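Local coordinates for protein flavin adenine dinucleotide synthase (PDB 2WSI) that catalyses the transfer of an adenylyl group from ATP to flavin mononucleotide, forming the coenzyme flavin adenine dinucleotide and releasing diphosphate, at residues 13-16 / 17-21; 34-37 / 38-42. All coordinates share one frame; numbering follows the deposited sequence.

Contact 1. Residues 13-16 / 17-21; sequences ITNS and YLHID
Two different first torsions bring Asn15 and His19 together at the C-terminal end of helix 3-18: the amide carbon CG of Asn15 is turned away from its own backbone N (chi1 -162°), while the imidazole of His19 is folded back beside its own N (chi1 -78°). OD1 of Asn15 thereby comes 3.5 Å from NE2 of His19, with the amide and ring planes 77° apart, so the two flat groups are nearly perpendicular rather than stacked.

The backbone illustrates how an alpha-helix gives way to a turn. Tyr17 N is hydrogen-bonded to Ile13 O at 2.9 Å, and Leu18 N reaches Thr14 O over the same 2.9 Å; both are regular i to i+4 bonds. One residue on, His19 N binds Ser16 O at 3.1 Å, an i to i+3 bond with the donor well above the carbonyl plane. Ile20 N follows suit by bonding to Tyr17 O, and with Ile20 the backbone leaves helical angles.

Side chains on the inner flank tie this ending to the rest of the protein. CG of Leu18 lies 3.4 Å from Thr14 O, the same oxygen that Leu18 N engages. The phenol of Tyr17 is buried against helices 25-45 and 199-209; its OH is hydrogen-bonded to Ser204, and its ring meets those of Phe205 and Tyr208 edge to face. Ser16 OG is bonded to the hydroxyl of Tyr208, while Gln31 NE2 donates to the carbonyls of both Tyr17 and Ile20. Across the turn, Ile20 bends back over the tyrosine, its CD1 lying 3.6 Å above the plane of the Tyr17 ring and displaced toward the rim.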
loop_
_atom_site.group_PDB
_atom_site.type_symbol
_atom_site.label_atom_id
_atom_site.label_comp_id
_atom_site.label_asym_id
_atom_site.label_seq_id
_atom_site.Cartn_x
_atom_site.Cartn_y
_atom_site.Cartn_z
ATOM N N ILE A 13 -12.403 7.403 5.750
ATOM C CA ILE A 13 -11.345 6.856 6.606
ATOM C C ILE A 13 -10.256 7.882 6.794
ATOM O O ILE A 13 -9.773 8.105 7.894
ATOM C CB ILE A 13 -10.781 5.537 6.021
ATOM C CG1 ILE A 13 -11.808 4.412 6.226
ATOM C CG2 ILE A 13 -9.460 5.138 6.697
ATOM C CD1 ILE A 13 -11.460 3.080 5.500
ATOM N N THR A 14 -9.857 8.498 5.702
ATOM C CA THR A 14 -8.749 9.416 5.727
ATOM C C THR A 14 -9.176 10.676 6.480
ATOM O O THR A 14 -8.460 11.175 7.335
ATOM C CB THR A 14 -8.305 9.716 4.284
ATOM O OG1 THR A 14 -7.942 8.464 3.658
ATOM C CG2 THR A 14 -7.101 10.650 4.276
ATOM N N ASN A 15 -10.375 11.152 6.180
ATOM C CA ASN A 15 -10.948 12.305 6.883
ATOM C C ASN A 15 -11.026 12.051 8.396
ATOM O O ASN A 15 -10.658 12.887 9.211
ATOM C CB ASN A 15 -12.348 12.598 6.334
ATOM C CG ASN A 15 -12.830 14.019 6.676
ATOM O OD1 ASN A 15 -12.060 14.973 6.653
ATOM N ND2 ASN A 15 -14.111 14.149 6.961
ATOM N N SER A 16 -11.502 10.872 8.754
ATOM C CA SER A 16 -11.582 10.469 10.135
ATOM C C SER A 16 -10.186 10.458 10.792
ATOM O O SER A 16 -10.015 10.932 11.924
ATOM C CB SER A 16 -12.256 9.104 10.219
ATOM O OG SER A 16 -12.312 8.653 11.550
ATOM N N TYR A 17 -9.178 9.947 10.085
ATOM C CA TYR A 17 -7.833 9.932 10.644
ATOM C C TYR A 17 -7.367 11.367 10.856
ATOM O O TYR A 17 -6.716 11.678 11.866
ATOM C CB TYR A 17 -6.826 9.208 9.733
ATOM C CG TYR A 17 -5.518 8.930 10.451
ATOM C CD1 TYR A 17 -5.245 7.673 11.006
ATOM C CD2 TYR A 17 -4.564 9.941 10.593
ATOM C CE1 TYR A 17 -4.018 7.434 11.669
ATOM C CE2 TYR A 17 -3.389 9.731 11.244
ATOM C CZ TYR A 17 -3.116 8.500 11.799
ATOM O OH TYR A 17 -1.919 8.369 12.430
ATOM N N LEU A 18 -7.691 12.242 9.907
ATOM C CA LEU A 18 -7.208 13.623 9.963
ATOM C C LEU A 18 -7.919 14.378 11.087
ATOM O O LEU A 18 -7.511 15.469 11.448
ATOM C CB LEU A 18 -7.435 14.371 8.631
ATOM C CG LEU A 18 -6.569 14.000 7.419
ATOM C CD1 LEU A 18 -6.913 14.836 6.164
ATOM C CD2 LEU A 18 -5.105 14.156 7.770
ATOM N N HIS A 19 -8.998 13.812 11.616
ATOM C CA HIS A 19 -9.710 14.439 12.721
ATOM C C HIS A 19 -9.353 13.826 14.074
ATOM O O HIS A 19 -9.947 14.181 15.096
ATOM C CB HIS A 19 -11.220 14.344 12.497
ATOM C CG HIS A 19 -11.747 15.346 11.518
ATOM N ND1 HIS A 19 -12.540 16.409 11.896
ATOM C CD2 HIS A 19 -11.588 15.455 10.176
ATOM C CE1 HIS A 19 -12.852 17.127 10.831
ATOM N NE2 HIS A 19 -12.287 16.568 9.774
ATOM N N ILE A 20 -8.414 12.881 14.098
ATOM C CA ILE A 20 -7.951 12.362 15.378
ATOM C C ILE A 20 -7.306 13.482 16.204
ATOM O O ILE A 20 -6.364 14.161 15.757
ATOM C CB ILE A 20 -6.922 11.244 15.237
ATOM C CG1 ILE A 20 -7.551 10.017 14.568
ATOM C CG2 ILE A 20 -6.401 10.859 16.622
ATOM C CD1 ILE A 20 -6.509 9.011 14.067
ATOM N N ASP A 21 -7.806 13.649 17.422
ATOM C CA ASP A 21 -7.297 14.673 18.325
ATOM C C ASP A 21 -6.694 13.984 19.545
ATOM O O ASP A 21 -7.280 13.981 20.622
ATOM C CB ASP A 21 -8.432 15.613 18.732
ATOM C CG ASP A 21 -7.979 16.712 19.659
ATOM O OD1 ASP A 21 -6.750 16.921 19.804
ATOM O OD2 ASP A 21 -8.862 17.371 20.246
#

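Contact 2. Residues 34-37 / 38-42; sequences IRLT and RKYLL
Leu36 and Tyr40, one helical turn apart on helix 25-45, make the main apolar contact here, a CH-pi interaction. CD1 of Leu36 stands over the face of the Tyr40 ring, 4.0 Å from its centroid and 26° off the normal, and CG of Leu36 approaches CE2 of Tyr40 to 3.6 Å. CG of Leu36 is anti to its own N (chi1 180°), which carries the branch forward along the helix to the ring. On other flanks, Ile34 CG2 lies alongside the aliphatic part of Arg38, and Thr37 CG2 sits 4.1 Å from Leu41 CD1. The helix packs here against helix 3-18, through Ile34 on Thr14 and Tyr17, and against helix 64-87, through Thr37 on Leu72.

Backbone hydrogen bonds of the i to i+4 kind run beneath these side chains. Arg38 N to Ile34 O (2.9 Å) and Tyr40 N to Leu36 O (3.0 Å) are the straighter pair, and Lys39 N to Arg35 O and Leu41 N to Thr37 O complete the set.

The polar ends of Arg38 and Thr37 find partners elsewhere in the protein. Arg38 forms a salt bridge with Glu79, which probably offsets its buried charge. Thr37 OG1, also buried, can accept from Trp197 NE1, leaving its single proton for the carbonyl oxygens of Ala33 and Pro193 to share or compete for.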
loop_
_atom_site.group_PDB
_atom_site.type_symbol
_atom_site.label_atom_id
_atom_site.label_comp_id
_atom_site.label_asym_id
_atom_site.label_seq_id
_atom_site.Cartn_x
_atom_site.Cartn_y
_atom_site.Cartn_z
ATOM N N ILE A 34 -0.167 12.351 5.463
ATOM C CA ILE A 34 -1.411 12.255 4.698
ATOM C C ILE A 34 -1.641 13.541 3.906
ATOM O O ILE A 34 -1.914 13.519 2.697
ATOM C CB ILE A 34 -2.614 11.989 5.617
ATOM C CG1 ILE A 34 -2.587 10.530 6.115
ATOM C CG2 ILE A 34 -3.944 12.204 4.889
ATOM C CD1 ILE A 34 -3.560 10.274 7.239
ATOM N N ARG A 35 -1.519 14.679 4.573
ATOM C CA ARG A 35 -1.758 15.944 3.877
ATOM C C ARG A 35 -0.828 16.184 2.717
ATOM O O ARG A 35 -1.247 16.675 1.669
ATOM C CB ARG A 35 -1.701 17.110 4.850
ATOM C CG ARG A 35 -3.019 17.247 5.588
ATOM C CD ARG A 35 -3.052 18.530 6.386
ATOM N NE ARG A 35 -2.404 18.289 7.659
ATOM C CZ ARG A 35 -3.072 18.028 8.770
ATOM N NH1 ARG A 35 -4.396 18.033 8.753
ATOM N NH2 ARG A 35 -2.421 17.804 9.899
ATOM N N LEU A 36 0.435 15.821 2.872
ATOM C CA LEU A 36 1.370 16.002 1.775
ATOM C C LEU A 36 1.077 15.052 0.598
ATOM O O LEU A 36 1.106 15.458 -0.550
ATOM C CB LEU A 36 2.782 15.751 2.262
ATOM C CG LEU A 36 3.851 15.902 1.190
ATOM C CD1 LEU A 36 3.841 17.317 0.565
ATOM C CD2 LEU A 36 5.188 15.587 1.852
ATOM N N THR A 37 0.885 13.772 0.887
ATOM C CA THR A 37 0.527 12.821 -0.173
ATOM C C THR A 37 -0.721 13.292 -0.940
ATOM O O THR A 37 -0.758 13.257 -2.181
ATOM C CB THR A 37 0.300 11.424 0.409
ATOM O OG1 THR A 37 1.533 10.918 0.945
ATOM C CG2 THR A 37 -0.201 10.464 -0.665
ATOM N N ARG A 38 -1.739 13.727 -0.213
ATOM C CA ARG A 38 -2.967 14.202 -0.863
ATOM C C ARG A 38 -2.689 15.464 -1.698
ATOM O O ARG A 38 -3.225 15.618 -2.802
ATOM C CB ARG A 38 -4.108 14.403 0.148
ATOM C CG ARG A 38 -4.510 13.056 0.836
ATOM C CD ARG A 38 -5.971 12.938 1.318
ATOM N NE ARG A 38 -6.943 13.330 0.299
ATOM C CZ ARG A 38 -8.254 13.281 0.454
ATOM N NH1 ARG A 38 -8.768 12.836 1.591
ATOM N NH2 ARG A 38 -9.061 13.701 -0.509
ATOM N N LYS A 39 -1.818 16.338 -1.214
ATOM C CA LYS A 39 -1.465 17.523 -1.994
ATOM C C LYS A 39 -0.773 17.139 -3.306
ATOM O O LYS A 39 -1.101 17.684 -4.340
ATOM C CB LYS A 39 -0.586 18.493 -1.189
ATOM C CG LYS A 39 -1.338 19.325 -0.133
ATOM C CD LYS A 39 -2.503 20.190 -0.699
ATOM C CE LYS A 39 -2.017 21.455 -1.410
ATOM N NZ LYS A 39 -3.137 22.335 -1.914
ATOM N N TYR A 40 0.183 16.211 -3.268
ATOM C CA TYR A 40 0.791 15.732 -4.511
ATOM C C TYR A 40 -0.274 15.251 -5.516
ATOM O O TYR A 40 -0.244 15.597 -6.683
ATOM C CB TYR A 40 1.717 14.557 -4.258
ATOM C CG TYR A 40 2.992 14.838 -3.474
ATOM C CD1 TYR A 40 3.735 15.995 -3.696
ATOM C CD2 TYR A 40 3.485 13.901 -2.559
ATOM C CE1 TYR A 40 4.912 16.251 -3.002
ATOM C CE2 TYR A 40 4.698 14.133 -1.865
ATOM C CZ TYR A 40 5.391 15.315 -2.102
ATOM O OH TYR A 40 6.561 15.573 -1.436
ATOM N N LEU A 41 -1.191 14.415 -5.044
ATOM C CA LEU A 41 -2.193 13.816 -5.921
ATOM C C LEU A 41 -3.152 14.848 -6.494
ATOM O O LEU A 41 -3.350 14.897 -7.708
ATOM C CB LEU A 41 -2.975 12.739 -5.157
ATOM C CG LEU A 41 -2.095 11.507 -4.876
ATOM C CD1 LEU A 41 -2.762 10.542 -3.860
ATOM C CD2 LEU A 41 -1.804 10.773 -6.211
ATOM N N LEU A 42 -3.755 15.657 -5.622
ATOM C CA LEU A 42 -4.793 16.602 -6.040
ATOM C C LEU A 42 -4.229 17.819 -6.779
ATOM O O LEU A 42 -4.826 18.277 -7.765
ATOM C CB LEU A 42 -5.603 17.057 -4.827
ATOM C CG LEU A 42 -6.419 15.950 -4.144
ATOM C CD1 LEU A 42 -6.990 16.452 -2.829
ATOM C CD2 LEU A 42 -7.540 15.425 -5.062
#

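Contact 1 closes helix 3-18 and contact 2 spans the middle and later part of helix 25-45, the next helix in the chain; their centres are 15 Å apart. Ile34 joins them: its CD1 lies 3.5 Å from Tyr17 CD2, and its CG2 packs on both Thr14 and Leu18. Thr14 also touches Arg38, and both contacts reach helix 64-87. These helices probably form part of a helical layer beside the mixed, largely parallel sheet of the PAPS reductase family fold. Contact 1 lies away from the annotated sites, whereas the Thr37 side chain in contact 2 is about 12 Å from the bound FAD, so contact 2 is the nearer of the two, though Thr37 itself does not touch the ligand.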